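PDB 6IYR: type I modular polyketide synthase from Streptomyces albus subsp. albus, which probably loads an acyl building block from malonyl-type coenzyme A thioesters onto its acyl carrier protein, through the acyltransferase domain of module 8 in salinomycin assembly. Local coordinates for residues 126-131 against 445-450; 393-398 against 419-424. One frame throughout, in Å; residues are numbered along the deposited sequence.

Contact 1: 126-131 against 445-450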
loop_
_atom_site.group_PDB
_atom_site.type_symbol
_atom_site.label_atom_id
_atom_site.label_comp_id
_atom_site.label_asym_id
_atom_site.label_seq_id
_atom_site.Cartn_x
_atom_site.Cartn_y
_atom_site.Cartn_z
ATOM N N ASP A 126 12.028 -3.592 11.460
ATOM C CA ASP A 126 11.679 -2.345 12.137
ATOM C C ASP A 126 12.094 -1.125 11.332
ATOM O O ASP A 126 11.794 0.002 11.688
ATOM C CB ASP A 126 12.332 -2.275 13.537
ATOM C CG ASP A 126 13.825 -2.546 13.500
ATOM O OD1 ASP A 126 14.391 -2.731 12.404
ATOM O OD2 ASP A 126 14.412 -2.642 14.585
ATOM N N ARG A 127 12.891 -1.328 10.309
ATOM C CA ARG A 127 13.091 -0.243 9.379
ATOM C C ARG A 127 12.106 -0.351 8.243
ATOM O O ARG A 127 12.454 -0.641 7.102
ATOM C CB ARG A 127 14.518 -0.240 8.914
ATOM C CG ARG A 127 15.428 -0.015 10.100
ATOM C CD ARG A 127 16.722 0.605 9.656
ATOM N NE ARG A 127 17.510 -0.427 9.023
ATOM C CZ ARG A 127 18.107 -0.311 7.852
ATOM N NH1 ARG A 127 18.823 -1.327 7.403
ATOM N NH2 ARG A 127 18.055 0.823 7.178
ATOM N N THR A 128 10.861 -0.069 8.560
ATOM C CA THR A 128 9.816 -0.523 7.681
ATOM C C THR A 128 9.544 0.461 6.533
ATOM O O THR A 128 9.487 1.679 6.720
ATOM C CB THR A 128 8.593 -1.067 8.459
ATOM O OG1 THR A 128 7.351 -0.733 7.825
ATOM C CG2 THR A 128 8.623 -0.652 9.875
ATOM N N VAL A 129 9.460 -0.093 5.324
ATOM C CA VAL A 129 9.205 0.700 4.141
ATOM C C VAL A 129 7.717 0.792 3.850
ATOM O O VAL A 129 7.015 -0.246 3.798
ATOM C CB VAL A 129 9.894 0.075 2.935
ATOM C CG1 VAL A 129 9.559 0.879 1.702
ATOM C CG2 VAL A 129 11.382 0.004 3.159
ATOM N N PHE A 130 7.198 2.006 3.734
ATOM C CA PHE A 130 5.814 2.181 3.257
ATOM C C PHE A 130 5.756 2.280 1.699
ATOM O O PHE A 130 6.426 3.130 1.090
ATOM C CB PHE A 130 5.141 3.418 3.858
ATOM C CG PHE A 130 4.760 3.293 5.333
ATOM C CD1 PHE A 130 5.182 2.214 6.109
ATOM C CD2 PHE A 130 4.143 4.359 5.972
ATOM C CE1 PHE A 130 4.879 2.160 7.458
ATOM C CE2 PHE A 130 3.871 4.336 7.346
ATOM C CZ PHE A 130 4.247 3.230 8.081
ATOM N N VAL A 131 4.865 1.488 1.102
ATOM C CA VAL A 131 4.674 1.432 -0.358
ATOM C C VAL A 131 3.337 2.030 -0.778
ATOM O O VAL A 131 2.295 1.715 -0.199
ATOM C CB VAL A 131 4.748 -0.010 -0.859
ATOM C CG1 VAL A 131 4.510 -0.057 -2.367
ATOM C CG2 VAL A 131 6.100 -0.603 -0.536
ATOM N N GLY A 445 8.162 -8.677 13.066
ATOM C CA GLY A 445 9.056 -7.825 13.824
ATOM C C GLY A 445 8.827 -6.364 13.523
ATOM O O GLY A 445 9.523 -5.495 14.026
ATOM N N VAL A 446 7.787 -6.054 12.776
ATOM C CA VAL A 446 7.421 -4.653 12.663
ATOM C C VAL A 446 6.901 -4.201 14.008
ATOM O O VAL A 446 6.065 -4.887 14.597
ATOM C CB VAL A 446 6.339 -4.486 11.608
ATOM C CG1 VAL A 446 5.937 -3.042 11.498
ATOM C CG2 VAL A 446 6.833 -5.035 10.290
ATOM N N PRO A 447 7.344 -3.024 14.490
ATOM C CA PRO A 447 7.089 -2.650 15.891
ATOM C C PRO A 447 5.718 -2.035 16.130
ATOM O O PRO A 447 5.605 -0.918 16.593
ATOM C CB PRO A 447 8.205 -1.647 16.209
ATOM C CG PRO A 447 8.570 -1.054 14.882
ATOM C CD PRO A 447 8.234 -2.065 13.813
ATOM N N VAL A 448 4.682 -2.843 15.973
ATOM C CA VAL A 448 3.351 -2.430 16.330
ATOM C C VAL A 448 3.314 -2.163 17.841
ATOM O O VAL A 448 3.909 -2.895 18.626
ATOM C CB VAL A 448 2.346 -3.542 15.952
ATOM C CG1 VAL A 448 0.924 -3.183 16.389
ATOM C CG2 VAL A 448 2.422 -3.810 14.457
ATOM N N ASP A 449 2.567 -1.150 18.226
ATOM C CA ASP A 449 2.306 -0.861 19.616
ATOM C C ASP A 449 0.879 -1.228 19.974
ATOM O O ASP A 449 -0.077 -0.522 19.632
ATOM C CB ASP A 449 2.524 0.623 19.878
ATOM C CG ASP A 449 2.321 0.988 21.352
ATOM O OD1 ASP A 449 2.095 0.095 22.189
ATOM O OD2 ASP A 449 2.322 2.181 21.669
ATOM N N TRP A 450 0.712 -2.368 20.629
ATOM C CA TRP A 450 -0.627 -2.928 20.817
ATOM C C TRP A 450 -1.543 -2.121 21.711
ATOM O O TRP A 450 -2.759 -2.187 21.551
ATOM C CB TRP A 450 -0.530 -4.369 21.265
ATOM C CG TRP A 450 -0.019 -5.216 20.146
ATOM C CD1 TRP A 450 1.192 -5.786 20.054
ATOM C CD2 TRP A 450 -0.725 -5.564 18.951
ATOM N NE1 TRP A 450 1.306 -6.472 18.871
ATOM C CE2 TRP A 450 0.123 -6.381 18.191
ATOM C CE3 TRP A 450 -2.001 -5.270 18.453
ATOM C CZ2 TRP A 450 -0.259 -6.916 16.955
ATOM C CZ3 TRP A 450 -2.396 -5.843 17.269
ATOM C CH2 TRP A 450 -1.516 -6.633 16.515
#

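Contact 2: 393-398 against 419-424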
loop_
_atom_site.group_PDB
_atom_site.type_symbol
_atom_site.label_atom_id
_atom_site.label_comp_id
_atom_site.label_asym_id
_atom_site.label_seq_id
_atom_site.Cartn_x
_atom_site.Cartn_y
_atom_site.Cartn_z
ATOM N N ALA A 393 11.059 -5.157 5.936
ATOM C CA ALA A 393 9.613 -5.190 5.811
ATOM C C ALA A 393 9.074 -4.080 4.929
ATOM O O ALA A 393 9.462 -2.924 5.063
ATOM C CB ALA A 393 8.934 -5.129 7.168
ATOM N N PHE A 394 8.186 -4.478 4.020
ATOM C CA PHE A 394 7.480 -3.567 3.149
ATOM C C PHE A 394 5.989 -3.614 3.387
ATOM O O PHE A 394 5.342 -4.666 3.251
ATOM C CB PHE A 394 7.763 -3.954 1.693
ATOM C CG PHE A 394 9.189 -3.771 1.310
ATOM C CD1 PHE A 394 10.123 -4.707 1.655
ATOM C CD2 PHE A 394 9.602 -2.642 0.608
ATOM C CE1 PHE A 394 11.461 -4.514 1.355
ATOM C CE2 PHE A 394 10.917 -2.510 0.207
ATOM C CZ PHE A 394 11.854 -3.405 0.629
ATOM N N VAL A 395 5.424 -2.457 3.631
ATOM C CA VAL A 395 4.005 -2.351 3.943
ATOM C C VAL A 395 3.319 -1.508 2.898
ATOM O O VAL A 395 3.568 -0.309 2.777
ATOM C CB VAL A 395 3.776 -1.752 5.340
ATOM C CG1 VAL A 395 2.332 -1.419 5.598
ATOM C CG2 VAL A 395 4.239 -2.731 6.410
ATOM N N GLU A 396 2.360 -2.123 2.198
ATOM C CA GLU A 396 1.578 -1.367 1.226
ATOM C C GLU A 396 0.403 -0.719 1.887
ATOM O O GLU A 396 -0.446 -1.389 2.444
ATOM C CB GLU A 396 1.155 -2.269 0.050
ATOM C CG GLU A 396 0.680 -1.513 -1.195
ATOM C CD GLU A 396 0.220 -2.452 -2.282
ATOM O OE1 GLU A 396 1.050 -3.262 -2.728
ATOM O OE2 GLU A 396 -0.969 -2.406 -2.645
ATOM N N ALA A 397 0.413 0.609 1.904
ATOM C CA ALA A 397 -0.631 1.398 2.498
ATOM C C ALA A 397 -1.768 1.607 1.524
ATOM O O ALA A 397 -2.072 2.751 1.195
ATOM C CB ALA A 397 -0.101 2.768 2.883
ATOM N N SER A 398 -2.473 0.531 1.176
ATOM C CA SER A 398 -3.489 0.598 0.138
ATOM C C SER A 398 -4.789 -0.071 0.551
ATOM O O SER A 398 -4.792 -0.966 1.409
ATOM C CB SER A 398 -2.964 -0.074 -1.120
ATOM O OG SER A 398 -2.753 -1.452 -0.899
ATOM N N VAL A 419 9.890 -9.270 4.136
ATOM C CA VAL A 419 8.504 -9.591 3.895
ATOM C C VAL A 419 7.723 -8.418 3.308
ATOM O O VAL A 419 8.104 -7.279 3.466
ATOM C CB VAL A 419 7.809 -10.059 5.186
ATOM C CG1 VAL A 419 8.451 -11.321 5.702
ATOM C CG2 VAL A 419 7.866 -8.982 6.246
ATOM N N THR A 420 6.645 -8.731 2.609
ATOM C CA THR A 420 5.768 -7.745 2.021
ATOM C C THR A 420 4.362 -7.996 2.454
ATOM O O THR A 420 3.941 -9.131 2.526
ATOM C CB THR A 420 5.642 -7.878 0.505
ATOM O OG1 THR A 420 6.723 -8.632 -0.025
ATOM C CG2 THR A 420 5.553 -6.538 -0.127
ATOM N N GLN A 421 3.630 -6.929 2.703
ATOM C CA GLN A 421 2.252 -7.048 3.064
ATOM C C GLN A 421 1.435 -5.812 2.746
ATOM O O GLN A 421 1.959 -4.756 2.508
ATOM C CB GLN A 421 2.112 -7.402 4.520
ATOM C CG GLN A 421 2.372 -6.270 5.458
ATOM C CD GLN A 421 1.753 -6.554 6.782
ATOM O OE1 GLN A 421 0.628 -6.178 7.027
ATOM N NE2 GLN A 421 2.464 -7.259 7.619
ATOM N N GLY A 422 0.132 -6.005 2.696
ATOM C CA GLY A 422 -0.816 -4.951 2.456
ATOM C C GLY A 422 -1.466 -4.442 3.720
ATOM O O GLY A 422 -1.048 -4.726 4.827
ATOM N N THR A 423 -2.486 -3.639 3.512
ATOM C CA THR A 423 -3.297 -3.085 4.565
ATOM C C THR A 423 -4.719 -3.614 4.508
ATOM O O THR A 423 -5.099 -4.454 5.326
ATOM C CB THR A 423 -3.263 -1.551 4.568
ATOM O OG1 THR A 423 -1.921 -1.125 4.749
ATOM C CG2 THR A 423 -4.033 -0.985 5.708
ATOM N N LEU A 424 -5.507 -3.128 3.558
ATOM C CA LEU A 424 -6.842 -3.603 3.385
ATOM C C LEU A 424 -6.950 -4.467 2.167
ATOM O O LEU A 424 -6.021 -4.561 1.356
ATOM C CB LEU A 424 -7.767 -2.439 3.289
ATOM C CG LEU A 424 -7.692 -1.403 4.419
ATOM C CD1 LEU A 424 -8.709 -0.320 4.100
ATOM C CD2 LEU A 424 -8.015 -1.952 5.809
HETATM O O HOH W 1 -3.447 -3.426 0.851
#

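Contact 1: 126-131 against 445-450
Thr-128 and Val-446 meet methyl to methyl on the buried side of this contact, CG2 of Thr-128 lying 3.9 Å from CG1 of Val-446. The two side chains cross at about a right angle. Val-446 holds CG1 anti to its own backbone N (chi1 179°), which extends this branch to the threonine methyl. Both side chains also rest on Val-211, and around them Val-395 touches Thr-128 while Ala-393 and Ala-441 touch Val-446. Small branched residues suit this site, since they present methyl groups without needing much room.

The outer side is just as close but more exposed to solvent. There the ring of Pro-447 lies against Asp-126, with CD of Pro-447 3.8 Å from CA of Asp-126 and 4.1 Å from its CB. The carboxylate leads away from the proline, as befits a charged group at the surface. Pro-447, whose ring limits its phi, is the centre of an inverse gamma turn closed by Val-448 N to Val-446 O, 2.8 Å. Gly-445, immediately before Val-446, takes a positive phi (106°), a conformation open to glycine because it has no CB to collide with the carbonyl oxygen of the residue before it.

Van der Waals packing, mostly of carbon on carbon, thus joins the lead-in to strand 129-132 to the chain leaving helix 431-443, whose C-terminal end is closed at Gly-445 by a Schellman motif.

Contact 2: 393-398 against 419-424
Phe-394 turns both its N and its O to strand 419-421: N donates to Val-419 O at 2.9 Å, and O accepts from Gln-421 N at 2.9 Å. Glu-396 N then reaches Gln-421 O at 2.7 Å, almost straight (176°). The same three carbonyl oxygens also receive CA-H...O contacts, from Ala-393, Thr-420 and Val-395, as in regular parallel pairing.

Where the strands end, side-chain and water-mediated bonds join the backbone ones. Thr-423 OG1 donates to Glu-396 O at 2.7 Å, tilted 27° from the carbonyl plane; the same hydroxyl also bonds to Trp-206. Leu-424 N donates to Ser-398 O, and a water spans Ser-398 OG, Thr-423 N and Leu-424 O. Ser-398 OG donates to Glu-396 OE2, whose carboxylate also receives Val-402 N and Leu-403 N, so an acid suits this buried place.

Among apolar contacts, Ala-393 CB meets Val-419 CG2 at 4.1 Å on the face shared with Val-395 and Gln-421. On the other face, Phe-394 CB touches Thr-420 CG2 at 3.9 Å. The phenyl edge, in turn, has Val-419 O near its plane.

Strand 393-396, helix 404-414 and strand 419-421 form a beta-alpha-beta unit, its neighbouring strands parallel within 10°.

Overall arrangement
The two contacts have centres about 10 Å apart and meet at the parallel four-stranded sheet, ordered 215-218, 129-132, 393-396, 419-421. Contact 2 pairs two of its strands; contact 1 reaches it through 126-131, while 445-450 packs beside it as a loop. Strands 129-132 and 393-396 are neighbours, with Val-129 O 2.7 Å from Val-395 N, a probable hydrogen bond. Both segments of contact 2 fall between those of contact 1 in sequence: 126-131 comes first, then 393-398 and 419-424, and finally 445-450 after helix 431-443. The sheet's other outer strand, 215-218, leads to a GxSxG pattern around Ser-220, consistent with the nucleophile elbow of acyltransferases.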